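Local coordinates for protein CytC3 (Streptomyces, PDB 3GJA) that acts as a nonheme iron halogenase in biosynthesis, probably using 2-oxoglutarate and oxygen to place a halogen on an unactivated carbon of its substrate, at residues L53-D58 against E284-V289; D88-L93 against I147-A152; G95-C100 against V294-H299. One frame throughout, in Å; residues are numbered along the deposited sequence.

Contact 1 of 3, residues L53-D58 against E284-V289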
# COMPACT_ATOMS: atom_id res chain seq x y z
N LEU A 53 -8.44 -13.68 -14.21
CA LEU A 53 -8.33 -12.32 -14.73
C LEU A 53 -7.25 -11.48 -14.06
O LEU A 53 -7.26 -10.26 -14.17
CB LEU A 53 -9.68 -11.61 -14.62
CG LEU A 53 -10.75 -12.04 -15.61
CD1 LEU A 53 -12.09 -11.42 -15.24
CD2 LEU A 53 -10.34 -11.63 -17.02
N ALA A 54 -6.32 -12.12 -13.37
CA ALA A 54 -5.24 -11.40 -12.70
C ALA A 54 -4.30 -10.88 -13.78
O ALA A 54 -4.06 -11.55 -14.78
CB ALA A 54 -4.50 -12.32 -11.74
N ILE A 55 -3.75 -9.68 -13.58
CA ILE A 55 -2.86 -9.13 -14.59
C ILE A 55 -1.48 -9.78 -14.66
O ILE A 55 -0.81 -9.66 -15.68
CB ILE A 55 -2.70 -7.61 -14.42
CG1 ILE A 55 -2.00 -7.27 -13.11
CG2 ILE A 55 -4.06 -6.95 -14.49
CD1 ILE A 55 -1.48 -5.84 -13.05
N TYR A 56 -1.06 -10.46 -13.60
CA TYR A 56 0.24 -11.13 -13.64
C TYR A 56 0.07 -12.63 -13.83
O TYR A 56 -0.70 -13.27 -13.12
CB TYR A 56 1.05 -10.85 -12.37
CG TYR A 56 1.30 -9.37 -12.15
CD1 TYR A 56 1.62 -8.54 -13.22
CD2 TYR A 56 1.20 -8.81 -10.88
CE1 TYR A 56 1.83 -7.18 -13.03
CE2 TYR A 56 1.41 -7.45 -10.68
CZ TYR A 56 1.72 -6.64 -11.76
OH TYR A 56 1.93 -5.29 -11.58
N PRO A 57 0.80 -13.20 -14.79
CA PRO A 57 0.75 -14.63 -15.11
C PRO A 57 1.33 -15.50 -14.00
O PRO A 57 2.06 -15.01 -13.13
CB PRO A 57 1.58 -14.72 -16.38
CG PRO A 57 2.66 -13.71 -16.11
CD PRO A 57 1.85 -12.54 -15.58
N ASP A 58 1.01 -16.78 -14.04
CA ASP A 58 1.50 -17.71 -13.04
C ASP A 58 3.02 -17.70 -13.02
O ASP A 58 3.66 -17.61 -14.07
CB ASP A 58 0.99 -19.12 -13.35
CG ASP A 58 1.51 -20.16 -12.37
OD1 ASP A 58 1.55 -19.86 -11.15
OD2 ASP A 58 1.88 -21.28 -12.81
N GLU A 284 2.55 -5.56 -19.03
CA GLU A 284 1.59 -5.57 -20.14
C GLU A 284 0.23 -5.01 -19.76
O GLU A 284 -0.24 -4.05 -20.36
CB GLU A 284 1.42 -6.99 -20.67
CG GLU A 284 0.61 -7.06 -21.95
CD GLU A 284 0.39 -8.49 -22.41
OE1 GLU A 284 1.39 -9.23 -22.54
OE2 GLU A 284 -0.78 -8.87 -22.65
N LYS A 285 -0.41 -5.59 -18.74
CA LYS A 285 -1.72 -5.11 -18.33
C LYS A 285 -1.69 -4.26 -17.06
O LYS A 285 -2.72 -4.05 -16.43
CB LYS A 285 -2.67 -6.29 -18.13
CG LYS A 285 -2.83 -7.15 -19.37
CD LYS A 285 -3.71 -8.35 -19.11
CE LYS A 285 -3.73 -9.29 -20.30
NZ LYS A 285 -4.51 -10.53 -20.01
N TYR A 286 -0.51 -3.77 -16.69
CA TYR A 286 -0.42 -2.95 -15.50
C TYR A 286 -0.88 -1.53 -15.77
O TYR A 286 -0.77 -1.03 -16.89
CB TYR A 286 1.01 -2.88 -14.95
CG TYR A 286 1.15 -1.82 -13.87
CD1 TYR A 286 0.75 -2.08 -12.56
CD2 TYR A 286 1.58 -0.52 -14.18
CE1 TYR A 286 0.76 -1.07 -11.58
CE2 TYR A 286 1.60 0.49 -13.21
CZ TYR A 286 1.18 0.20 -11.91
OH TYR A 286 1.17 1.20 -10.95
N GLY A 287 -1.36 -0.88 -14.72
CA GLY A 287 -1.79 0.50 -14.83
C GLY A 287 -1.89 1.09 -13.44
O GLY A 287 -2.27 0.41 -12.50
N ALA A 288 -1.52 2.36 -13.31
CA ALA A 288 -1.64 3.04 -12.04
C ALA A 288 -3.09 3.55 -12.03
O ALA A 288 -3.66 3.81 -13.09
CB ALA A 288 -0.66 4.21 -11.96
N VAL A 289 -3.68 3.67 -10.85
CA VAL A 289 -5.06 4.12 -10.75
C VAL A 289 -5.16 5.53 -10.19
O VAL A 289 -4.64 5.82 -9.11
CB VAL A 289 -5.88 3.18 -9.84
CG1 VAL A 289 -7.29 3.74 -9.63
CG2 VAL A 289 -5.97 1.79 -10.48
O HOH W 1 0.38 -7.92 -17.29
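The carbonyl oxygen of Ile55 takes a hydrogen bond from a water, 2.7 Å from Ile55 O. The same water accepts from Lys285 N at 2.9 Å and so ties the two loops together. The rest is packing, mostly by side chains. Ile55 CG2 lies 3.7 Å from Lys285 O, and Ile55 CB sits 3.9 Å from Lys285 CB as the two side chains run past each other in opposite directions. Ile55 CG1 stands between the backbone N and the carbonyl carbon (chi1 65°). This turns CG1 over the centre of the Tyr56 ring, 3.7 Å above its plane. The extended chi2 (165°) then carries Ile55 CD1 to the edge of the Tyr286 ring, 3.9 Å from Tyr286 CA. Cutting Ile55 back to an alanine is likely to leave a gap at the Tyr286 edge and the Tyr56 face without its aliphatic cover. Tyr56 and Tyr286 lie side by side and point the same way, with Tyr56 OH 3.6 Å from Tyr286 CD1. Outside the segments, Tyr56 OH bonds Asp69 OD2 and Tyr286 OH bonds Trp101 O. The contact joins the loop between helices 34-49 and 62-65 to the link between strands 281-282 and 289-290.

Contact 2 of 3, residues D88-L93 against I147-A152. With ACT (acetate ion), chain E.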
# COMPACT_ATOMS: atom_id res chain seq x y z
N ASP A 88 -9.15 10.39 0.92
CA ASP A 88 -9.19 11.73 1.49
C ASP A 88 -8.04 11.94 2.47
O ASP A 88 -7.48 13.03 2.57
CB ASP A 88 -10.52 12.00 2.22
CG ASP A 88 -11.71 12.05 1.29
OD1 ASP A 88 -11.52 12.22 0.07
OD2 ASP A 88 -12.85 11.92 1.79
N ARG A 89 -7.70 10.89 3.21
CA ARG A 89 -6.62 11.00 4.18
C ARG A 89 -5.25 11.06 3.52
O ARG A 89 -4.42 11.89 3.89
CB ARG A 89 -6.69 9.85 5.20
CG ARG A 89 -7.77 10.09 6.26
CD ARG A 89 -7.75 9.07 7.39
NE ARG A 89 -8.86 8.13 7.25
CZ ARG A 89 -9.80 7.94 8.17
NH1 ARG A 89 -9.80 8.62 9.30
NH2 ARG A 89 -10.77 7.07 7.93
N VAL A 90 -5.01 10.21 2.53
CA VAL A 90 -3.73 10.24 1.84
C VAL A 90 -3.59 11.59 1.14
O VAL A 90 -2.53 12.21 1.17
CB VAL A 90 -3.63 9.12 0.79
CG1 VAL A 90 -2.33 9.27 -0.01
CG2 VAL A 90 -3.67 7.76 1.47
N GLY A 91 -4.69 12.03 0.52
CA GLY A 91 -4.71 13.30 -0.19
C GLY A 91 -4.34 14.48 0.68
O GLY A 91 -3.75 15.44 0.19
N SER A 92 -4.69 14.43 1.96
CA SER A 92 -4.36 15.51 2.88
C SER A 92 -2.85 15.54 3.10
O SER A 92 -2.31 16.54 3.57
CB SER A 92 -5.04 15.28 4.23
OG SER A 92 -6.41 14.99 4.08
N LEU A 93 -2.17 14.45 2.76
CA LEU A 93 -0.73 14.35 2.97
C LEU A 93 0.13 14.65 1.76
O LEU A 93 1.11 15.39 1.86
CB LEU A 93 -0.39 12.95 3.49
CG LEU A 93 -0.49 12.62 4.98
CD1 LEU A 93 -1.61 13.36 5.65
CD2 LEU A 93 -0.66 11.12 5.14
N ILE A 147 3.34 6.72 -0.03
CA ILE A 147 2.43 6.63 1.10
C ILE A 147 1.77 5.26 1.05
O ILE A 147 1.13 4.89 0.06
CB ILE A 147 1.34 7.73 1.02
CG1 ILE A 147 2.00 9.10 1.22
CG2 ILE A 147 0.26 7.49 2.07
CD1 ILE A 147 2.58 9.29 2.60
N THR A 148 1.95 4.51 2.13
CA THR A 148 1.41 3.16 2.24
C THR A 148 0.25 3.14 3.22
O THR A 148 0.35 3.66 4.33
CB THR A 148 2.51 2.18 2.76
OG1 THR A 148 3.65 2.25 1.89
CG2 THR A 148 2.00 0.75 2.80
N VAL A 149 -0.87 2.56 2.80
CA VAL A 149 -2.05 2.44 3.64
C VAL A 149 -2.19 0.94 3.92
O VAL A 149 -2.57 0.17 3.03
CB VAL A 149 -3.32 2.97 2.93
CG1 VAL A 149 -4.53 2.86 3.85
CG2 VAL A 149 -3.11 4.41 2.52
N TRP A 150 -1.87 0.55 5.14
CA TRP A 150 -1.91 -0.86 5.57
C TRP A 150 -3.21 -1.16 6.33
O TRP A 150 -3.35 -0.79 7.50
CB TRP A 150 -0.71 -1.11 6.50
CG TRP A 150 -0.21 -2.51 6.60
CD1 TRP A 150 0.88 -3.03 5.95
CD2 TRP A 150 -0.65 -3.52 7.51
NE1 TRP A 150 1.15 -4.30 6.41
CE2 TRP A 150 0.23 -4.63 7.37
CE3 TRP A 150 -1.70 -3.61 8.44
CZ2 TRP A 150 0.09 -5.80 8.12
CZ3 TRP A 150 -1.83 -4.78 9.20
CH2 TRP A 150 -0.94 -5.86 9.03
N THR A 151 -4.15 -1.81 5.67
CA THR A 151 -5.43 -2.16 6.29
C THR A 151 -5.38 -3.56 6.88
O THR A 151 -4.94 -4.50 6.22
CB THR A 151 -6.60 -2.10 5.27
OG1 THR A 151 -6.69 -0.79 4.71
CG2 THR A 151 -7.93 -2.42 5.96
N ALA A 152 -5.85 -3.70 8.11
CA ALA A 152 -5.88 -5.00 8.76
C ALA A 152 -7.16 -5.72 8.33
O ALA A 152 -8.25 -5.25 8.63
CB ALA A 152 -5.84 -4.83 10.27
C ACT E . 4.55 -5.78 6.67
O ACT E . 4.37 -6.95 7.30
OXT ACT E . 3.61 -5.18 6.24
CH3 ACT E . 5.94 -5.21 6.49
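Helix 84-94 packs against strand 147-152, a member of the main antiparallel sheet of this cupin-clan beta barrel. The axes of the two segments run nearly antiparallel (156°) and approach to 10.1 Å. Val90 makes the main contact, touching both Ile147 and Val149. Its CG1 is anti to the backbone N (chi1 174°), which spreads the two methyls along the strand. Val90 CG1 lies 3.8 Å from Ile147 CG2, while Val90 CG2 reaches Val149 CG2 at 3.6 Å. One turn on, Leu93 adds a looser touch, with Leu93 CD2 4.5 Å from Ile147 CD1. Tyr260 of strand 253-262 packs against both Val90 and Val149. The polar groups of the helix segment lie apart from this patch. Ser92 OG donates to Asp88 O at 2.7 Å, 20° from the carbonyl plane, and Ser92 N binds the same oxygen. Asp88 forms a salt bridge with Arg315. Trp150 follows the strand alternation and projects to the opposite face of the sheet. There Trp150 NE1 donates to acetate OXT at 2.6 Å, near the ring plane. The acetate probably came from the crystallisation liquor. Between helix and strand the touching groups are all aliphatic carbon. The contact therefore rests on burial and close fit of branched side chains, and makes no demand for a polar partner.

Contact 3 of 3, residues G95-C100 against V294-H299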
# COMPACT_ATOMS: atom_id res chain seq x y z
N GLY A 95 -1.40 15.35 -1.57
CA GLY A 95 -2.15 15.94 -2.67
C GLY A 95 -3.36 15.17 -3.17
O GLY A 95 -3.39 13.94 -3.11
N ARG A 96 -4.35 15.89 -3.69
CA ARG A 96 -5.57 15.27 -4.20
C ARG A 96 -5.46 14.61 -5.56
O ARG A 96 -6.37 13.89 -5.97
CB ARG A 96 -6.72 16.27 -4.20
CG ARG A 96 -7.45 16.35 -2.87
CD ARG A 96 -6.55 16.90 -1.78
NE ARG A 96 -7.25 17.00 -0.50
CZ ARG A 96 -6.78 17.62 0.57
NH1 ARG A 96 -5.58 18.21 0.53
NH2 ARG A 96 -7.49 17.66 1.69
N ASN A 97 -4.38 14.86 -6.29
CA ASN A 97 -4.21 14.21 -7.58
C ASN A 97 -3.43 12.93 -7.24
O ASN A 97 -2.22 12.86 -7.42
CB ASN A 97 -3.43 15.10 -8.55
CG ASN A 97 -4.19 16.37 -8.92
OD1 ASN A 97 -5.40 16.33 -9.17
ND2 ASN A 97 -3.49 17.49 -8.97
N LEU A 98 -4.17 11.94 -6.74
CA LEU A 98 -3.61 10.66 -6.29
C LEU A 98 -3.60 9.46 -7.21
O LEU A 98 -4.61 9.14 -7.85
CB LEU A 98 -4.30 10.22 -5.01
CG LEU A 98 -3.79 10.68 -3.65
CD1 LEU A 98 -4.63 9.98 -2.58
CD2 LEU A 98 -2.32 10.33 -3.50
N LEU A 99 -2.47 8.76 -7.20
CA LEU A 99 -2.26 7.55 -7.98
C LEU A 99 -1.99 6.36 -7.04
O LEU A 99 -1.17 6.46 -6.12
CB LEU A 99 -1.04 7.75 -8.87
CG LEU A 99 -1.10 7.71 -10.40
CD1 LEU A 99 -2.32 8.44 -10.93
CD2 LEU A 99 0.20 8.32 -10.94
N CYS A 100 -2.71 5.26 -7.24
CA CYS A 100 -2.47 4.05 -6.47
C CYS A 100 -1.70 3.19 -7.46
O CYS A 100 -2.27 2.67 -8.41
CB CYS A 100 -3.77 3.33 -6.09
SG CYS A 100 -3.47 1.72 -5.27
N VAL A 294 -7.01 14.91 -11.03
CA VAL A 294 -6.80 14.67 -12.46
C VAL A 294 -5.33 14.40 -12.70
O VAL A 294 -4.50 14.68 -11.84
CB VAL A 294 -7.16 15.91 -13.31
CG1 VAL A 294 -8.65 16.19 -13.24
CG2 VAL A 294 -6.35 17.12 -12.81
N ASP A 295 -5.02 13.89 -13.88
CA ASP A 295 -3.64 13.59 -14.24
C ASP A 295 -3.16 14.50 -15.36
O ASP A 295 -3.47 14.28 -16.53
CB ASP A 295 -3.50 12.12 -14.66
CG ASP A 295 -2.10 11.77 -15.13
OD1 ASP A 295 -1.16 12.51 -14.77
OD2 ASP A 295 -1.94 10.76 -15.84
N GLU A 296 -2.40 15.52 -14.98
CA GLU A 296 -1.86 16.50 -15.92
C GLU A 296 -0.55 16.03 -16.51
O GLU A 296 0.14 16.82 -17.17
CB GLU A 296 -1.60 17.83 -15.20
CG GLU A 296 -2.82 18.46 -14.57
CD GLU A 296 -2.44 19.40 -13.44
OE1 GLU A 296 -2.04 18.90 -12.36
OE2 GLU A 296 -2.54 20.64 -13.63
N TYR A 297 -0.18 14.77 -16.29
CA TYR A 297 1.09 14.27 -16.80
C TYR A 297 1.05 13.21 -17.89
O TYR A 297 1.72 13.34 -18.91
CB TYR A 297 1.95 13.76 -15.64
CG TYR A 297 2.32 14.85 -14.68
CD1 TYR A 297 1.42 15.30 -13.72
CD2 TYR A 297 3.56 15.49 -14.76
CE1 TYR A 297 1.74 16.35 -12.87
CE2 TYR A 297 3.89 16.54 -13.92
CZ TYR A 297 2.98 16.97 -12.98
OH TYR A 297 3.31 18.00 -12.14
N GLY A 298 0.30 12.14 -17.68
CA GLY A 298 0.25 11.09 -18.68
C GLY A 298 1.55 10.33 -18.90
O GLY A 298 1.69 9.62 -19.90
N HIS A 299 2.51 10.46 -17.98
CA HIS A 299 3.78 9.74 -18.14
C HIS A 299 3.79 8.35 -17.50
O HIS A 299 4.81 7.66 -17.51
CB HIS A 299 4.94 10.58 -17.57
CG HIS A 299 4.78 10.95 -16.13
ND1 HIS A 299 5.54 11.93 -15.53
CD2 HIS A 299 3.96 10.46 -15.17
CE1 HIS A 299 5.19 12.03 -14.26
NE2 HIS A 299 4.24 11.16 -14.01
O HOH W 2 -4.25 19.93 -10.39
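The Asn97 amide lies against the start of the segment 294-299, its oxygen at the Val294 backbone and its nitrogen on the Glu296 side. Asn97 CG lies anti to the carbonyl carbon, which sets the amide against Val294. Val294 N donates to Asn97 OD1 at 2.8 Å, and the bond is fairly straight (163°). The donor sits above the carbonyl plane of the amide, 37° out of it. The Val294 side chain starts off away from the other segment, but Val294 CG2 still comes within 3.8 Å of Asn97 OD1. Asn97 and Glu296 approach at a slant, with amide and carboxylate planes 59° apart. Asn97 ND2 and Glu296 OE1 are 3.9 Å apart, too far for a direct bond. A water fills in, accepting from Asn97 ND2 at 2.9 Å and giving a weak bond to Glu296 OE1. With OD1 accepting and ND2 donating, this flip of the amide is favoured, though the water link to Glu296 is weak. Beyond, Asp295 OD1 accepts from Tyr297 N at 2.9 Å, from above the carboxylate plane, and forms an Asx turn. Residues 294-297 also touch a crystal neighbour. Asn97 pairs through its backbone with Thr263, just past strand 253-262. The contact thus joins the turn between helix 84-94 and strand 98-108 to the loop after strand 289-290.

In the fold
From the N terminus, segment 53-58 comes first and meets 284-289 some 226 residues later, so contact 1 closes the longest loop. Contact 2, helix 84-94 on strand 147-152, is nested inside it. Segment 95-100 follows that helix directly and pairs with 294-299, so contact 3 crosses both of the others. Contacts 1 and 3 meet through a probable hydrogen bond from Cys100 N to Val289 O; contacts 2 and 3 meet where Val90 packs on Leu98. Contacts 1 and 2 do not touch. Contact 2 sets helix 84-94 on the sheet, while contacts 1 and 3 fasten the loops before and after edge strand 289-290 to the loop after helix 34-49 and to the turn into strand 98-108.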